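Local coordinates for protein gamma-glutamyl cyclotransferase (PDB 3CRY) that catalyses the formation of 5-oxoproline from gamma-glutamyl dipeptides as a homodimer and may play a significant role in glutathione homeostasis, at residues F53-Q57 with G58-Q62; K140-I143 with C144-A147; P153-Y156 with Q157-L160. The protein carries 1 engineered substitution. All blocks are in the same frame, centred on the assembly; numbering follows the deposited sequence. Where two conformers were deposited one is given.

Interaction 1: F53-Q57 with G58-Q62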
# COMPACT_ATOMS: atom_id res chain seq x y z
N PHE A 53 -1.43 4.39 -14.94
CA PHE A 53 -1.78 5.81 -14.74
C PHE A 53 -3.26 5.93 -14.50
O PHE A 53 -4.06 5.23 -15.12
CB PHE A 53 -1.36 6.68 -15.96
CG PHE A 53 0.13 6.68 -16.20
CD1 PHE A 53 0.73 5.61 -16.87
CD2 PHE A 53 0.94 7.70 -15.69
CE1 PHE A 53 2.12 5.57 -17.06
CE2 PHE A 53 2.33 7.69 -15.90
CZ PHE A 53 2.93 6.62 -16.58
N GLY A 54 -3.64 6.81 -13.58
CA GLY A 54 -5.06 6.99 -13.31
C GLY A 54 -5.45 8.21 -12.54
O GLY A 54 -4.61 9.03 -12.14
N ASN A 55 -6.75 8.29 -12.32
CA ASN A 55 -7.39 9.37 -11.59
C ASN A 55 -7.77 8.83 -10.22
O ASN A 55 -8.73 8.06 -10.09
CB ASN A 55 -8.63 9.83 -12.36
CG ASN A 55 -8.28 10.45 -13.71
OD1 ASN A 55 -7.21 11.04 -13.86
ND2 ASN A 55 -9.17 10.30 -14.70
N SER A 56 -7.00 9.22 -9.21
CA SER A 56 -7.23 8.67 -7.87
C SER A 56 -8.53 9.22 -7.33
O SER A 56 -8.81 10.41 -7.46
CB SER A 56 -6.05 9.01 -6.94
OG SER A 56 -6.05 8.15 -5.81
N GLN A 57 -9.35 8.35 -6.72
CA GLN A 57 -10.66 8.77 -6.19
C GLN A 57 -11.53 9.39 -7.30
O GLN A 57 -12.42 10.21 -7.03
CB GLN A 57 -10.49 9.74 -5.00
CG GLN A 57 -9.66 9.20 -3.82
CD GLN A 57 -10.32 8.02 -3.13
OE1 GLN A 57 -11.54 7.83 -3.23
NE2 GLN A 57 -9.53 7.22 -2.43
N GLY A 58 -11.25 8.99 -8.55
CA GLY A 58 -11.99 9.49 -9.72
C GLY A 58 -11.68 10.94 -10.09
O GLY A 58 -12.37 11.54 -10.94
N LYS A 59 -10.66 11.52 -9.48
CA LYS A 59 -10.41 12.96 -9.66
C LYS A 59 -9.26 13.15 -10.64
O LYS A 59 -8.23 12.48 -10.53
CB LYS A 59 -10.06 13.63 -8.33
CG LYS A 59 -11.12 13.53 -7.26
CD LYS A 59 -10.67 14.29 -6.02
CE LYS A 59 -11.76 14.30 -4.98
NZ LYS A 59 -11.40 15.21 -3.85
N THR A 60 -9.43 14.05 -11.59
CA THR A 60 -8.34 14.39 -12.51
C THR A 60 -7.41 15.43 -11.90
O THR A 60 -7.84 16.53 -11.51
CB THR A 60 -8.89 14.92 -13.84
OG1 THR A 60 -9.66 13.89 -14.45
CG2 THR A 60 -7.75 15.35 -14.80
N SER A 61 -6.13 15.08 -11.83
CA SER A 61 -5.12 15.98 -11.30
C SER A 61 -5.20 17.33 -11.99
O SER A 61 -5.14 17.42 -13.21
CB SER A 61 -3.72 15.42 -11.53
OG SER A 61 -2.78 16.43 -11.23
N GLN A 62 -5.33 18.39 -11.20
CA GLN A 62 -5.38 19.70 -11.82
C GLN A 62 -4.00 20.30 -12.04
O GLN A 62 -3.86 21.31 -12.72
CB GLN A 62 -6.34 20.62 -11.06
CG GLN A 62 -7.82 20.19 -11.13
CD GLN A 62 -8.33 20.00 -12.56
OE1 GLN A 62 -8.56 20.97 -13.29
NE2 GLN A 62 -8.51 18.74 -12.96
O HOH W 1 -5.23 12.40 -12.41
O HOH W 2 -5.52 11.79 -9.71
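The side chain of N55 lies over the backbone just beyond a tight reversal of the chain, its CB 3.2 Å from the carbonyl O of K59. With CG beside its own backbone N and anti to the carbonyl carbon (chi1 -65°), the amide runs alongside T60, both side chains pointing the same way; N55 ND2 comes within 3.6 Å of T60 OG1. The reversal illustrates how two overlapping turns can end a strand: a type II turn from N55 to G58, then a type I' turn from S56 to K59. In the first, G58 N donates to N55 O through a bent bond (3.1 Å, 138°); in the second, K59 N reaches S56 O more directly (3.0 Å, 163°). Q57 and G58 both take positive phi here, and K59 CG lies 3.6 Å from Q57 O before its extended chain leads away. Two waters supplement the turns. One joins N55 OD1 (2.8 Å) to S61 N, the other S56 N to K59 O, so the side-chain amide and the backbone are linked by solvent as well as by packing. S56 OG bonds M104 O, while Q57 NE2 bonds G103 O and also Q73 O of the second subunit. The reversal closes strand 49-56, the middle strand between 68-74 and 130-132, and farther back along that strand F53 packs on helix 137-149.

Interaction 2: K140-I143 with C144-A147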
# COMPACT_ATOMS: atom_id res chain seq x y z
N LYS A 140 4.00 12.85 -19.07
CA LYS A 140 4.85 11.87 -19.75
C LYS A 140 6.25 12.44 -20.03
O LYS A 140 7.25 11.76 -19.80
CB LYS A 140 4.16 11.39 -21.05
CG LYS A 140 5.04 10.44 -21.82
CD LYS A 140 4.44 9.98 -23.14
CE LYS A 140 5.49 9.16 -23.90
NZ LYS A 140 5.00 8.70 -25.23
N LYS A 141 6.31 13.67 -20.54
CA LYS A 141 7.59 14.28 -20.87
C LYS A 141 8.50 14.35 -19.65
O LYS A 141 9.67 13.98 -19.72
CB LYS A 141 7.38 15.66 -21.49
CG LYS A 141 7.01 15.61 -22.97
CD LYS A 141 6.75 17.00 -23.54
CE LYS A 141 6.60 16.97 -25.06
NZ LYS A 141 5.23 16.61 -25.45
N ILE A 142 7.95 14.82 -18.53
CA ILE A 142 8.73 14.91 -17.27
C ILE A 142 9.27 13.53 -16.84
O ILE A 142 10.44 13.39 -16.50
CB ILE A 142 7.91 15.59 -16.16
CG1 ILE A 142 7.62 17.06 -16.52
CG2 ILE A 142 8.61 15.48 -14.79
CD1 ILE A 142 8.81 17.98 -16.52
N ILE A 143 8.40 12.51 -16.90
CA ILE A 143 8.81 11.14 -16.58
C ILE A 143 9.93 10.66 -17.50
O ILE A 143 10.93 10.11 -17.03
CB ILE A 143 7.57 10.19 -16.62
CG1 ILE A 143 6.72 10.47 -15.37
CG2 ILE A 143 7.97 8.70 -16.66
CD1 ILE A 143 5.35 9.79 -15.38
N CYS A 144 9.78 10.87 -18.81
CA CYS A 144 10.82 10.45 -19.76
C CYS A 144 12.15 11.20 -19.54
O CYS A 144 13.25 10.59 -19.60
CB CYS A 144 10.31 10.59 -21.19
SG CYS A 144 9.07 9.36 -21.58
N MET A 145 12.05 12.49 -19.25
CA MET A 145 13.24 13.31 -18.95
C MET A 145 13.99 12.79 -17.73
O MET A 145 15.22 12.67 -17.74
CB MET A 145 12.85 14.76 -18.72
CG MET A 145 12.53 15.51 -20.01
SD MET A 145 11.90 17.18 -19.68
CE MET A 145 13.30 17.93 -18.85
N GLY A 146 13.23 12.49 -16.68
CA GLY A 146 13.82 11.99 -15.43
C GLY A 146 14.47 10.63 -15.64
O GLY A 146 15.54 10.35 -15.09
N ALA A 147 13.81 9.76 -16.42
CA ALA A 147 14.33 8.42 -16.67
C ALA A 147 15.68 8.51 -17.40
O ALA A 147 16.63 7.77 -17.10
CB ALA A 147 13.32 7.60 -17.47
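The flat groups of this contact are the peptide units of one helical turn, whose carbonyls face the amides of the next: C144 N donates to K140 O at 2.9 Å and M145 N to K141 O at 2.8 Å. The same i to i+4 pattern continues from G146 N to I142 O and from A147 N to I143 O, so that all four carbonyls of 140-143 are taken up by the four amides of 144-147. Carbon and sulfur gather round the edges of the same oxygens. C144 holds SG beside its own backbone N (chi1 -71°), which lays the sulfur back over the preceding turn, 3.5 Å from K140 O and 4.2 Å from K140 CG. M145 follows the same course: its CG sits 3.3 Å from K141 O, and the extended chi2 (174°) carries SD to 4.5 Å from I142 CD1, a loose apolar touch, while the bend at chi3 turns only CE. One turn beyond C144, A147 CB rests 3.5 Å from I143 O. Several of the side chains pack outside these two turns. I142 and M145 pack on helix 174-181 and on L27, I142 also reaching S24, a probable substrate-binding residue; I143, C144 and A147 face L160. The extended chain of K140 carries NZ to the carbonyl oxygens of K161 and I163. As an example of division of labour in a helix, the chemistry implies that main-chain bonding, with no salt bridge across the contact, joins these two turns, while the apolar side chains face neighbouring elements, close to residues that probably bind substrate.

Interaction 3: P153-Y156 with Q157-L160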
# COMPACT_ATOMS: atom_id res chain seq x y z
N PRO A 153 17.55 1.89 -17.20
CA PRO A 153 17.94 1.07 -18.37
C PRO A 153 17.29 1.54 -19.67
O PRO A 153 16.11 1.92 -19.69
CB PRO A 153 17.51 -0.35 -17.97
CG PRO A 153 17.65 -0.33 -16.44
CD PRO A 153 17.07 1.04 -16.09
N LEU A 154 18.05 1.52 -20.77
CA LEU A 154 17.54 2.10 -22.01
C LEU A 154 16.28 1.39 -22.50
O LEU A 154 15.41 2.03 -23.09
CB LEU A 154 18.64 2.15 -23.10
CG LEU A 154 19.92 2.94 -22.74
CD1 LEU A 154 21.11 2.42 -23.53
CD2 LEU A 154 19.78 4.45 -22.93
N GLU A 155 16.17 0.09 -22.25
CA GLU A 155 14.97 -0.61 -22.68
C GLU A 155 13.75 -0.23 -21.84
O GLU A 155 12.62 -0.20 -22.36
CB GLU A 155 15.16 -2.13 -22.74
CG GLU A 155 13.97 -2.85 -23.38
CD GLU A 155 13.26 -2.04 -24.50
OE1 GLU A 155 12.03 -1.83 -24.37
OE2 GLU A 155 13.92 -1.64 -25.51
N TYR A 156 13.96 0.11 -20.57
CA TYR A 156 12.85 0.64 -19.77
C TYR A 156 12.46 2.03 -20.27
O TYR A 156 11.27 2.36 -20.32
CB TYR A 156 13.16 0.63 -18.27
CG TYR A 156 11.95 0.97 -17.42
CD1 TYR A 156 10.96 0.01 -17.15
CD2 TYR A 156 11.79 2.26 -16.90
CE1 TYR A 156 9.86 0.31 -16.39
CE2 TYR A 156 10.67 2.58 -16.12
CZ TYR A 156 9.71 1.59 -15.86
OH TYR A 156 8.59 1.86 -15.11
N GLN A 157 13.45 2.86 -20.61
CA GLN A 157 13.17 4.15 -21.22
C GLN A 157 12.30 4.03 -22.50
O GLN A 157 11.41 4.85 -22.71
CB GLN A 157 14.47 4.89 -21.53
CG GLN A 157 15.23 5.31 -20.28
CD GLN A 157 16.37 6.26 -20.61
OE1 GLN A 157 16.19 7.27 -21.33
NE2 GLN A 157 17.55 5.94 -20.10
N GLU A 158 12.56 3.00 -23.32
CA GLU A 158 11.72 2.75 -24.50
C GLU A 158 10.27 2.42 -24.14
O GLU A 158 9.34 2.89 -24.79
CB GLU A 158 12.35 1.65 -25.38
CG GLU A 158 13.61 2.13 -26.11
CD GLU A 158 13.37 3.36 -26.97
OE1 GLU A 158 12.47 3.32 -27.84
OE2 GLU A 158 14.07 4.38 -26.75
N LYS A 159 10.07 1.63 -23.07
CA LYS A 159 8.74 1.36 -22.56
C LYS A 159 8.02 2.66 -22.13
O LYS A 159 6.85 2.87 -22.45
CB LYS A 159 8.81 0.39 -21.38
CG LYS A 159 9.13 -1.04 -21.74
CD LYS A 159 8.89 -1.97 -20.52
CE LYS A 159 7.42 -1.99 -20.00
NZ LYS A 159 7.17 -3.14 -19.06
N LEU A 160 8.72 3.53 -21.39
CA LEU A 160 8.11 4.82 -21.01
C LEU A 160 7.75 5.68 -22.23
O LEU A 160 6.68 6.31 -22.27
CB LEU A 160 9.04 5.64 -20.10
CG LEU A 160 9.31 4.96 -18.75
CD1 LEU A 160 10.45 5.74 -18.05
CD2 LEU A 160 8.03 4.85 -17.90
O HOH W 3 16.48 4.35 -24.69
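Y156 and Q157 bury the most surface where helix 154-161 begins, a plain alpha-helical start with P153 at the N-cap position. Y156 places CG anti to its backbone nitrogen and beside the carbonyl carbon (chi1 -172°), and the ring thereby crosses obliquely to the L160 side chain one turn on. The side chains come closest at Y156 CE2 and L160 CD1, 3.7 Å apart, with L160 CD2 4.1 Å from Y156 OH. The same pair is tied through the backbone, L160 N donating to Y156 O at 3.0 Å. Beyond the helix the tyrosine meets W80, with the ring planes at about 55°, and packs on V79 and L51, which places this turn against both sheets. Q157 turns back instead toward the helix start, its N donating to P153 O at 3.0 Å. Its CB lies 3.4 Å from L154 O. The extended chain then brings Q157 NE2 to within 3.9 Å of L154 CD2. The amide end of Q157 bonds L152 O, in the loop just before the helix, so one residue ties that loop to the first turn by both backbone and side chain. On the outer flank E158 OE2 has a salt bridge to K161. A water donates to L154 O and, across 3.2 Å, to that same E158 OE2.

In the fold
Interaction 1 is a surface contact, whereas interactions 2 and 3 are partly buried and lie on helices 137-149 and 154-161, which follow each other in the chain. Interaction 1 ends a strand with turns, water bridges and polar side chains, and touches the second subunit; the other two make no contact with it. Interactions 2 and 3 share the repeating helical backbone bond but differ in surroundings: interaction 2 turns its isoleucines into apolar surroundings, whereas interaction 3 has an exposed acidic flank. Their helices pack directly, A147 CB lying 3.5 Å from L160 CD1. Interaction 1 joins this group through F53, whose CE2 is 3.7 Å from I143 CD1, while its centre stays about 25 Å from that of interaction 3.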